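Local coordinates for protein ferulic acid decarboxylase 1 (Candida dubliniensis, PDB 4ZAD) that catalyses the reversible, prenylated-FMN-dependent decarboxylation of aromatic acrylic acids such as cinnamic, p-coumaric and ferulic acid to styrene and related vinyl compounds, at residues Val192-His197 / Val201-Val206; Arg278-Arg283 / Leu304-His309. All coordinates share one frame; numbering follows the deposited sequence.

Contact 1 of 2, residues Val192-His197 / Val201-Val206; sequences VINPQH and VSDAWV. With 4LU (1-deoxy-5-O-phosphono-1-(3,3,4,5-tetramethyl-9,11-dioxo-2,3,8,9,10,11-hexahydro-7H-quinolino[1,8-fg]pteridin-12-ium-7-y l)-D-ribitol), chain E.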
ATOM      1  N   VAL A 192       8.755  13.548  27.475  1.00 28.89           N
ATOM      2  CA  VAL A 192       9.866  12.992  28.197  1.00 28.23           C
ATOM      3  C   VAL A 192       9.327  11.649  28.670  1.00 28.95           C
ATOM      4  O   VAL A 192       8.760  11.568  29.763  1.00 29.91           O
ATOM      5  CB  VAL A 192      10.224  13.911  29.402  1.00 28.48           C
ATOM      6  CG1 VAL A 192      11.276  13.260  30.302  1.00 27.61           C
ATOM      7  CG2 VAL A 192      10.663  15.354  28.915  1.00 25.17           C
ATOM      8  N   ILE A 193       9.422  10.591  27.849  1.00 28.78           N
ATOM      9  CA  ILE A 193       8.787   9.300  28.205  1.00 28.38           C
ATOM     10  C   ILE A 193       9.746   8.143  28.129  1.00 27.74           C
ATOM     11  O   ILE A 193      10.762   8.203  27.492  1.00 28.28           O
ATOM     12  CB  ILE A 193       7.523   9.004  27.355  1.00 28.77           C
ATOM     13  CG1 ILE A 193       7.873   8.756  25.880  1.00 29.94           C
ATOM     14  CG2 ILE A 193       6.521  10.218  27.429  1.00 30.89           C
ATOM     15  CD1 ILE A 193       6.718   8.343  24.984  1.00 30.25           C
ATOM     16  N   ASN A 194       9.419   7.083  28.829  1.00 27.59           N
ATOM     17  CA  ASN A 194      10.171   5.863  28.769  1.00 27.12           C
ATOM     18  C   ASN A 194      10.076   5.322  27.359  1.00 27.15           C
ATOM     19  O   ASN A 194       9.060   5.531  26.697  1.00 27.95           O
ATOM     20  CB  ASN A 194       9.619   4.841  29.761  1.00 27.14           C
ATOM     21  CG  ASN A 194      10.024   5.137  31.190  1.00 28.57           C
ATOM     22  OD1 ASN A 194      11.156   5.513  31.440  1.00 31.66           O
ATOM     23  ND2 ASN A 194       9.106   4.937  32.143  1.00 31.11           N
ATOM     24  N   PRO A 195      11.162   4.698  26.852  1.00 26.58           N
ATOM     25  CA  PRO A 195      12.530   4.589  27.404  1.00 25.63           C
ATOM     26  C   PRO A 195      13.509   5.572  26.749  1.00 24.89           C
ATOM     27  O   PRO A 195      14.712   5.270  26.619  1.00 22.87           O
ATOM     28  CB  PRO A 195      12.924   3.160  27.043  1.00 26.21           C
ATOM     29  CG  PRO A 195      12.261   2.963  25.640  1.00 27.34           C
ATOM     30  CD  PRO A 195      11.036   3.940  25.593  1.00 26.54           C
ATOM     31  N   GLN A 196      12.990   6.740  26.351  1.00 24.32           N
ATOM     32  CA  GLN A 196      13.783   7.716  25.616  1.00 24.11           C
ATOM     33  C   GLN A 196      14.935   8.270  26.434  1.00 23.80           C
ATOM     34  O   GLN A 196      14.834   8.473  27.651  1.00 23.39           O
ATOM     35  CB  GLN A 196      12.907   8.859  25.112  1.00 23.99           C
ATOM     36  CG  GLN A 196      11.833   8.383  24.163  1.00 25.48           C
ATOM     37  CD  GLN A 196      12.391   7.804  22.869  1.00 25.33           C
ATOM     38  OE1 GLN A 196      12.846   6.641  22.829  1.00 26.44           O
ATOM     39  NE2 GLN A 196      12.379   8.616  21.805  1.00 23.80           N
ATOM     40  N   HIS A 197      16.035   8.554  25.759  1.00 23.27           N
ATOM     41  CA  HIS A 197      17.183   9.030  26.489  1.00 23.58           C
ATOM     42  C   HIS A 197      17.001  10.344  27.260  1.00 23.40           C
ATOM     43  O   HIS A 197      17.577  10.498  28.326  1.00 23.03           O
ATOM     44  CB  HIS A 197      18.420   9.043  25.587  1.00 23.62           C
ATOM     45  CG  HIS A 197      18.897   7.667  25.252  1.00 22.37           C
ATOM     46  ND1 HIS A 197      18.479   6.566  25.963  1.00 21.72           N
ATOM     47  CD2 HIS A 197      19.775   7.214  24.334  1.00 20.09           C
ATOM     48  CE1 HIS A 197      19.059   5.488  25.482  1.00 22.57           C
ATOM     49  NE2 HIS A 197      19.855   5.856  24.493  1.00 23.68           N
ATOM     50  N   VAL A 201      18.409   9.935  31.077  1.00 23.74           N
ATOM     51  CA  VAL A 201      19.440  10.850  31.565  1.00 23.07           C
ATOM     52  C   VAL A 201      18.901  11.700  32.692  1.00 22.81           C
ATOM     53  O   VAL A 201      19.561  11.883  33.695  1.00 22.45           O
ATOM     54  CB  VAL A 201      20.001  11.736  30.450  1.00 22.67           C
ATOM     55  CG1 VAL A 201      21.079  12.621  31.001  1.00 24.15           C
ATOM     56  CG2 VAL A 201      20.577  10.884  29.338  1.00 22.57           C
ATOM     57  N   SER A 202      17.687  12.198  32.543  1.00 22.96           N
ATOM     58  CA  SER A 202      17.123  13.037  33.570  1.00 23.56           C
ATOM     59  C   SER A 202      16.715  12.187  34.793  1.00 24.53           C
ATOM     60  O   SER A 202      16.690  12.733  35.917  1.00 24.45           O
ATOM     61  CB  SER A 202      15.948  13.853  33.025  1.00 23.51           C
ATOM     62  OG  SER A 202      14.954  13.032  32.418  1.00 22.27           O
ATOM     63  N   ASP A 203      16.417  10.885  34.565  1.00 24.83           N
ATOM     64  CA  ASP A 203      16.089   9.922  35.628  1.00 25.89           C
ATOM     65  C   ASP A 203      17.269   9.850  36.590  1.00 26.80           C
ATOM     66  O   ASP A 203      17.088   9.530  37.747  1.00 26.43           O
ATOM     67  CB  ASP A 203      15.872   8.480  35.116  1.00 26.03           C
ATOM     68  CG  ASP A 203      14.432   8.157  34.712  1.00 26.98           C
ATOM     69  OD1 ASP A 203      13.518   8.939  34.958  1.00 23.20           O
ATOM     70  OD2 ASP A 203      14.222   7.071  34.104  1.00 32.07           O
ATOM     71  N   ALA A 204      18.474  10.097  36.069  1.00 27.64           N
ATOM     72  CA  ALA A 204      19.696  10.007  36.853  1.00 27.99           C
ATOM     73  C   ALA A 204      19.788  11.207  37.782  1.00 28.35           C
ATOM     74  O   ALA A 204      20.241  11.084  38.935  1.00 29.62           O
ATOM     75  CB  ALA A 204      20.918   9.922  35.950  1.00 27.12           C
ATOM     76  N   TRP A 205      19.361  12.362  37.295  1.00 27.99           N
ATOM     77  CA  TRP A 205      19.375  13.552  38.110  1.00 27.99           C
ATOM     78  C   TRP A 205      18.337  13.453  39.200  1.00 27.97           C
ATOM     79  O   TRP A 205      18.526  13.976  40.289  1.00 28.30           O
ATOM     80  CB  TRP A 205      19.147  14.784  37.261  1.00 27.85           C
ATOM     81  CG  TRP A 205      20.368  15.171  36.442  1.00 29.56           C
ATOM     82  CD1 TRP A 205      20.759  14.628  35.262  1.00 29.93           C
ATOM     83  CD2 TRP A 205      21.330  16.192  36.746  1.00 30.98           C
ATOM     84  NE1 TRP A 205      21.897  15.247  34.804  1.00 31.44           N
ATOM     85  CE2 TRP A 205      22.260  16.218  35.689  1.00 31.17           C
ATOM     86  CE3 TRP A 205      21.486  17.089  37.804  1.00 31.65           C
ATOM     87  CZ2 TRP A 205      23.336  17.078  35.665  1.00 32.32           C
ATOM     88  CZ3 TRP A 205      22.552  17.951  37.788  1.00 33.47           C
ATOM     89  CH2 TRP A 205      23.478  17.940  36.724  1.00 34.08           C
ATOM     90  N   VAL A 206      17.248  12.761  38.895  1.00 28.49           N
ATOM     91  CA  VAL A 206      16.203  12.485  39.860  1.00 28.46           C
ATOM     92  C   VAL A 206      16.730  11.532  40.930  1.00 28.75           C
ATOM     93  O   VAL A 206      16.593  11.797  42.142  1.00 28.57           O
ATOM     94  CB  VAL A 206      14.913  11.932  39.176  1.00 28.78           C
ATOM     95  CG1 VAL A 206      13.870  11.506  40.246  1.00 28.61           C
ATOM     96  CG2 VAL A 206      14.288  13.007  38.276  1.00 27.95           C
TER
HETATM   97  C9  4LU E 603      12.027  12.443  15.800  1.00 25.48           C
HETATM   98  C8  4LU E 603      12.121  13.473  14.856  1.00 23.73           C
HETATM   99  C7  4LU E 603      11.258  14.578  14.913  1.00 23.50           C
HETATM  100  C10 4LU E 603      10.827  12.021  19.264  1.00 31.52           C
HETATM  101  C6  4LU E 603      10.192  14.579  15.955  1.00 26.69           C
HETATM  102  N3  4LU E 603       9.553  12.521  21.627  1.00 35.70           N
HETATM  103  C2  4LU E 603      10.524  11.602  21.580  1.00 33.13           C
HETATM  104  C13 4LU E 603      10.067  16.833  16.694  1.00 29.97           C
HETATM  105  C5  4LU E 603       9.263  15.707  16.088  1.00 29.47           C
HETATM  106  C1  4LU E 603       8.301  14.393  17.999  1.00 31.33           C
HETATM  107  O2  4LU E 603      10.815  11.026  22.637  1.00 30.21           O
HETATM  108  N1  4LU E 603      11.156  11.348  20.407  1.00 33.42           N
HETATM  109  C4  4LU E 603       9.173  13.202  20.526  1.00 34.33           C
HETATM  110  O4  4LU E 603       8.252  14.031  20.719  1.00 35.46           O
HETATM  111  C4A 4LU E 603       9.784  12.972  19.315  1.00 31.85           C
HETATM  112  N5  4LU E 603       9.187  13.440  17.926  1.00 30.35           N
HETATM  113  C3  4LU E 603       8.295  15.495  17.152  1.00 31.29           C
HETATM  114  C12 4LU E 603       8.654  16.188  14.775  1.00 25.41           C
HETATM  115  C5A 4LU E 603      10.114  13.434  16.898  1.00 26.84           C
HETATM  116  C7M 4LU E 603      11.337  15.721  13.936  1.00 18.57           C
HETATM  117  C8M 4LU E 603      13.216  13.355  13.828  1.00 19.71           C
HETATM  118  C9A 4LU E 603      11.160  12.482  16.904  1.00 26.54           C
HETATM  119  N10 4LU E 603      11.491  11.760  18.104  1.00 26.88           N
HETATM  120  C1' 4LU E 603      12.072  10.411  18.036  1.00 25.72           C
HETATM  121  C2' 4LU E 603      13.476  10.473  18.637  1.00 23.97           C
HETATM  122  O2' 4LU E 603      14.169  11.602  18.068  1.00 25.48           O
HETATM  123  C3' 4LU E 603      14.264   9.174  18.419  1.00 22.32           C
HETATM  124  O3' 4LU E 603      13.609   8.085  19.102  1.00 19.77           O
HETATM  125  C4' 4LU E 603      15.723   9.284  18.911  1.00 20.41           C
HETATM  126  O4' 4LU E 603      16.294   7.975  18.995  1.00 16.95           O
HETATM  127  C5' 4LU E 603      15.807   9.913  20.313  1.00 20.03           C
HETATM  128  O5' 4LU E 603      17.122   9.978  20.827  1.00 15.72           O
HETATM  129  P   4LU E 603      17.677   8.991  21.939  1.00 19.83           P
HETATM  130  O2P 4LU E 603      19.002   9.702  22.216  1.00 13.58           O
HETATM  131  O3P 4LU E 603      17.737   7.632  21.209  1.00 16.03           O
HETATM  132  O1P 4LU E 603      16.668   9.006  23.068  1.00 15.88           O
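His197 O accepts a backbone hydrogen bond from Val201 N at 2.9 Å, which closes the first turn of helix 197-207. The same carbonyl packs against the Val201 side chain, with CG2 of Val201 3.2 Å from O of His197. Other packing is slight: Val192, pointing at the helix, brings CG1 to 4.2 Å from OG of Ser202, whose hydroxyl is engaged with Val198 O. At the surface end Lys199 NZ is hydrogen-bonded to Asn194 OD1 and salt-bridged to Asp203 OD2, while Asp203 OD1 faces Arg278. Gln196 sits at the N-cap, and the helix start receives the cofactor phosphate, an arrangement in which the helix dipole probably helps: His197 N gives a 2.8 Å bond to O1P of the prenylated flavin. The Gln196 side chain, bent at chi2 (-65°), spends its two N-H groups on different parts of the cofactor, NE2 reaching O2 of the flavin and O3' of the ribityl chain, each at 3.0 Å. His197 CG lies beside its own backbone N (chi1 -70°), bringing CD2 within 3.4 Å of phosphate O2P; Trp172 meets this ring edge-to-face, and the side chain comes about 2 Å from the manganese ion, which Asn174 and Glu240 also bind.

Contact 2 of 2, residues Arg278-Arg283 / Leu304-His309; sequences RDTLVR and LYRVNH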
ATOM      1  N   ARG A 278      12.033  18.461  36.488  1.00 31.26           N
ATOM      2  CA  ARG A 278      11.268  17.246  36.436  1.00 32.10           C
ATOM      3  C   ARG A 278      10.361  17.123  37.673  1.00 32.23           C
ATOM      4  O   ARG A 278       9.606  16.113  37.848  1.00 32.64           O
ATOM      5  CB  ARG A 278      12.202  16.057  36.239  1.00 32.41           C
ATOM      6  CG  ARG A 278      11.445  14.874  35.677  1.00 35.44           C
ATOM      7  CD  ARG A 278      11.947  14.360  34.328  1.00 36.08           C
ATOM      8  NE  ARG A 278      12.632  13.096  34.535  1.00 37.95           N
ATOM      9  CZ  ARG A 278      12.059  12.000  35.026  1.00 36.50           C
ATOM     10  NH1 ARG A 278      10.785  11.970  35.355  1.00 35.12           N
ATOM     11  NH2 ARG A 278      12.790  10.924  35.197  1.00 38.77           N
ATOM     12  N   ASP A 279      10.408  18.181  38.482  1.00 31.84           N
ATOM     13  CA  ASP A 279       9.661  18.298  39.710  1.00 31.87           C
ATOM     14  C   ASP A 279       8.377  19.076  39.509  1.00 31.13           C
ATOM     15  O   ASP A 279       7.593  19.221  40.438  1.00 30.15           O
ATOM     16  CB  ASP A 279      10.491  19.049  40.761  1.00 31.93           C
ATOM     17  CG  ASP A 279      11.604  18.226  41.334  1.00 32.83           C
ATOM     18  OD1 ASP A 279      11.903  17.128  40.813  1.00 31.15           O
ATOM     19  OD2 ASP A 279      12.177  18.691  42.351  1.00 34.56           O
ATOM     20  N   THR A 280       8.167  19.632  38.327  1.00 31.22           N
ATOM     21  CA  THR A 280       6.905  20.355  38.106  1.00 31.41           C
ATOM     22  C   THR A 280       6.312  19.906  36.792  1.00 30.84           C
ATOM     23  O   THR A 280       6.964  19.978  35.777  1.00 31.14           O
ATOM     24  CB  THR A 280       7.021  21.923  38.154  1.00 31.09           C
ATOM     25  OG1 THR A 280       6.749  22.478  36.867  1.00 33.03           O
ATOM     26  CG2 THR A 280       8.388  22.409  38.676  1.00 32.85           C
ATOM     27  N   LEU A 281       5.074  19.446  36.840  1.00 30.42           N
ATOM     28  CA  LEU A 281       4.368  19.026  35.664  1.00 30.41           C
ATOM     29  C   LEU A 281       3.533  20.169  35.136  1.00 30.66           C
ATOM     30  O   LEU A 281       3.031  20.978  35.919  1.00 31.60           O
ATOM     31  CB  LEU A 281       3.482  17.845  36.000  1.00 30.12           C
ATOM     32  CG  LEU A 281       4.265  16.637  36.482  1.00 31.05           C
ATOM     33  CD1 LEU A 281       3.301  15.457  36.720  1.00 30.21           C
ATOM     34  CD2 LEU A 281       5.461  16.280  35.501  1.00 31.23           C
ATOM     35  N   VAL A 282       3.412  20.252  33.810  1.00 30.50           N
ATOM     36  CA  VAL A 282       2.551  21.240  33.158  1.00 30.56           C
ATOM     37  C   VAL A 282       1.819  20.573  31.964  1.00 31.14           C
ATOM     38  O   VAL A 282       2.190  19.460  31.543  1.00 31.74           O
ATOM     39  CB  VAL A 282       3.354  22.502  32.689  1.00 30.29           C
ATOM     40  CG1 VAL A 282       4.167  23.091  33.808  1.00 29.23           C
ATOM     41  CG2 VAL A 282       4.258  22.174  31.502  1.00 31.04           C
ATOM     42  N   ARG A 283       0.796  21.245  31.423  1.00 30.98           N
ATOM     43  CA  ARG A 283       0.019  20.725  30.289  1.00 31.46           C
ATOM     44  C   ARG A 283       0.842  20.823  29.016  1.00 30.81           C
ATOM     45  O   ARG A 283       1.323  21.910  28.716  1.00 31.07           O
ATOM     46  CB  ARG A 283      -1.276  21.543  30.138  1.00 32.26           C
ATOM     47  CG  ARG A 283      -2.324  21.056  29.073  1.00 34.40           C
ATOM     48  CD  ARG A 283      -3.685  21.896  29.164  1.00 36.88           C
ATOM     49  N   LEU A 304       9.022  20.466  32.712  1.00 26.08           N
ATOM     50  CA  LEU A 304       9.140  21.851  32.255  1.00 26.95           C
ATOM     51  C   LEU A 304      10.562  22.263  32.129  1.00 26.69           C
ATOM     52  O   LEU A 304      11.313  22.139  33.099  1.00 26.89           O
ATOM     53  CB  LEU A 304       8.471  22.825  33.238  1.00 26.96           C
ATOM     54  CG  LEU A 304       8.373  24.268  32.768  1.00 27.90           C
ATOM     55  CD1 LEU A 304       7.585  24.382  31.430  1.00 26.43           C
ATOM     56  CD2 LEU A 304       7.715  25.122  33.871  1.00 28.90           C
ATOM     57  N   TYR A 305      10.909  22.762  30.940  1.00 26.82           N
ATOM     58  CA  TYR A 305      12.242  23.259  30.651  1.00 27.20           C
ATOM     59  C   TYR A 305      12.209  24.749  30.834  1.00 27.79           C
ATOM     60  O   TYR A 305      11.489  25.443  30.110  1.00 28.69           O
ATOM     61  CB  TYR A 305      12.644  22.982  29.208  1.00 26.88           C
ATOM     62  CG  TYR A 305      12.771  21.537  28.788  1.00 25.96           C
ATOM     63  CD1 TYR A 305      11.663  20.805  28.429  1.00 25.15           C
ATOM     64  CD2 TYR A 305      14.024  20.928  28.661  1.00 26.63           C
ATOM     65  CE1 TYR A 305      11.770  19.502  27.996  1.00 24.75           C
ATOM     66  CE2 TYR A 305      14.146  19.606  28.224  1.00 25.11           C
ATOM     67  CZ  TYR A 305      13.009  18.911  27.887  1.00 26.56           C
ATOM     68  OH  TYR A 305      13.094  17.604  27.442  1.00 30.48           O
ATOM     69  N   ARG A 306      12.995  25.246  31.776  1.00 28.17           N
ATOM     70  CA  ARG A 306      13.014  26.656  32.094  1.00 28.20           C
ATOM     71  C   ARG A 306      14.197  27.198  31.394  1.00 28.45           C
ATOM     72  O   ARG A 306      15.305  26.835  31.724  1.00 28.53           O
ATOM     73  CB  ARG A 306      13.168  26.868  33.587  1.00 28.09           C
ATOM     74  CG  ARG A 306      12.149  26.070  34.442  1.00 30.43           C
ATOM     75  CD  ARG A 306      12.273  26.415  35.976  1.00 32.02           C
ATOM     76  NE  ARG A 306      11.233  25.762  36.754  1.00 32.40           N
ATOM     77  CZ  ARG A 306       9.986  26.218  36.891  1.00 34.78           C
ATOM     78  NH1 ARG A 306       9.608  27.364  36.296  1.00 33.00           N
ATOM     79  NH2 ARG A 306       9.101  25.511  37.622  1.00 35.03           N
ATOM     80  N   VAL A 307      13.967  28.072  30.418  1.00 29.58           N
ATOM     81  CA  VAL A 307      15.044  28.694  29.606  1.00 29.61           C
ATOM     82  C   VAL A 307      15.577  29.942  30.319  1.00 30.68           C
ATOM     83  O   VAL A 307      14.811  30.845  30.596  1.00 32.09           O
ATOM     84  CB  VAL A 307      14.471  29.104  28.214  1.00 29.50           C
ATOM     85  CG1 VAL A 307      15.506  29.790  27.339  1.00 28.91           C
ATOM     86  CG2 VAL A 307      13.875  27.895  27.522  1.00 26.89           C
ATOM     87  N   ASN A 308      16.872  29.977  30.626  1.00 31.51           N
ATOM     88  CA  ASN A 308      17.529  31.120  31.247  1.00 32.06           C
ATOM     89  C   ASN A 308      18.341  31.963  30.261  1.00 32.31           C
ATOM     90  O   ASN A 308      18.711  33.073  30.577  1.00 33.41           O
ATOM     91  CB  ASN A 308      18.525  30.679  32.358  1.00 32.61           C
ATOM     92  CG  ASN A 308      17.885  29.840  33.508  1.00 33.48           C
ATOM     93  OD1 ASN A 308      18.596  29.009  34.126  1.00 34.01           O
ATOM     94  ND2 ASN A 308      16.584  30.054  33.806  1.00 30.50           N
ATOM     95  N   HIS A 309      18.675  31.445  29.091  1.00 32.26           N
ATOM     96  CA  HIS A 309      19.595  32.136  28.187  1.00 32.32           C
ATOM     97  C   HIS A 309      19.256  31.765  26.768  1.00 31.98           C
ATOM     98  O   HIS A 309      18.568  30.786  26.557  1.00 32.41           O
ATOM     99  CB  HIS A 309      21.064  31.762  28.483  1.00 32.27           C
ATOM    100  CG  HIS A 309      22.061  32.695  27.871  1.00 33.02           C
ATOM    101  ND1 HIS A 309      22.360  33.933  28.409  1.00 33.77           N
ATOM    102  CD2 HIS A 309      22.817  32.581  26.753  1.00 34.95           C
ATOM    103  CE1 HIS A 309      23.276  34.524  27.660  1.00 34.97           C
ATOM    104  NE2 HIS A 309      23.569  33.725  26.646  1.00 33.81           N
TER
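Thr280 and Arg306 reach for each other from opposite directions: the methyl CG2 of Thr280 comes to 3.4 Å from NH2 of Arg306, arriving at the edge of the guanidinium, close to its plane. This is packing; the charge of Arg306 is paired with Asp277, whose OD2 forms a salt bridge with Arg306 NE. The extended chain of Arg306 carries the guanidinium past Leu304 toward Thr280, and CD2 of Leu304 sits over one face, 3.6 Å from its plane and off-centre. The guanidinium is thus bordered by a methyl at its edge and another on a face, while Asp277 holds the NE side.

Leu304 is the hub. With CG anti to the backbone N (chi1 -172°), it spreads its two methyls beside Val282. The two side chains meet at about a right angle, branch against branch, with CD1 of Leu304 4.0 Å from CG2 of Val282 and CD2 of Leu304 4.1 Å from CG1 of Val282. Against Thr280 the approach is slanting, OG1 of Thr280 lying 4.0 Å from CB of Leu304.

The two strand segments run at 96° to each other with their axes 7.9 Å apart, and the chain has turned a corner at 278 and 279 just before. Backbone pairing is therefore made with residues beyond the contact: Val282 bonds to Gln302, while Leu304 bonds to Asp277 and Arg306 to Tyr275. Farther along, Asn308 and His309 both face Glu273 in a classic beta bulge. The long strand 300-312 thus pairs with strand 270-277 along one part and with strand 280-284 near its start; strand 187-189 also pairs with it, Tyr305 bonding to Ile188, and its Thr189 and Ser187 touch Val282 and Leu304.

Contact 1 precedes contact 2 along the chain, and their centres lie 14 Å apart on the same side of the chain's centre, all four segments within the Rift-related range of the UbiD family. Contact 1 joins the loop after strand 187-189 to helix 197-207; contact 2 lies in the large antiparallel sheet to which that strand also belongs. They touch directly: Arg278 NE probably bonds to Ser202 OG, Arg278 also pairs with Asp203, though the modelled separation is doubtfully short, and Tyr305 OH packs on Val192 CG2. The helix that begins at the cofactor phosphate, and the loop before it, are thus joined to the segments of contact 2, which is set back from the flavin itself.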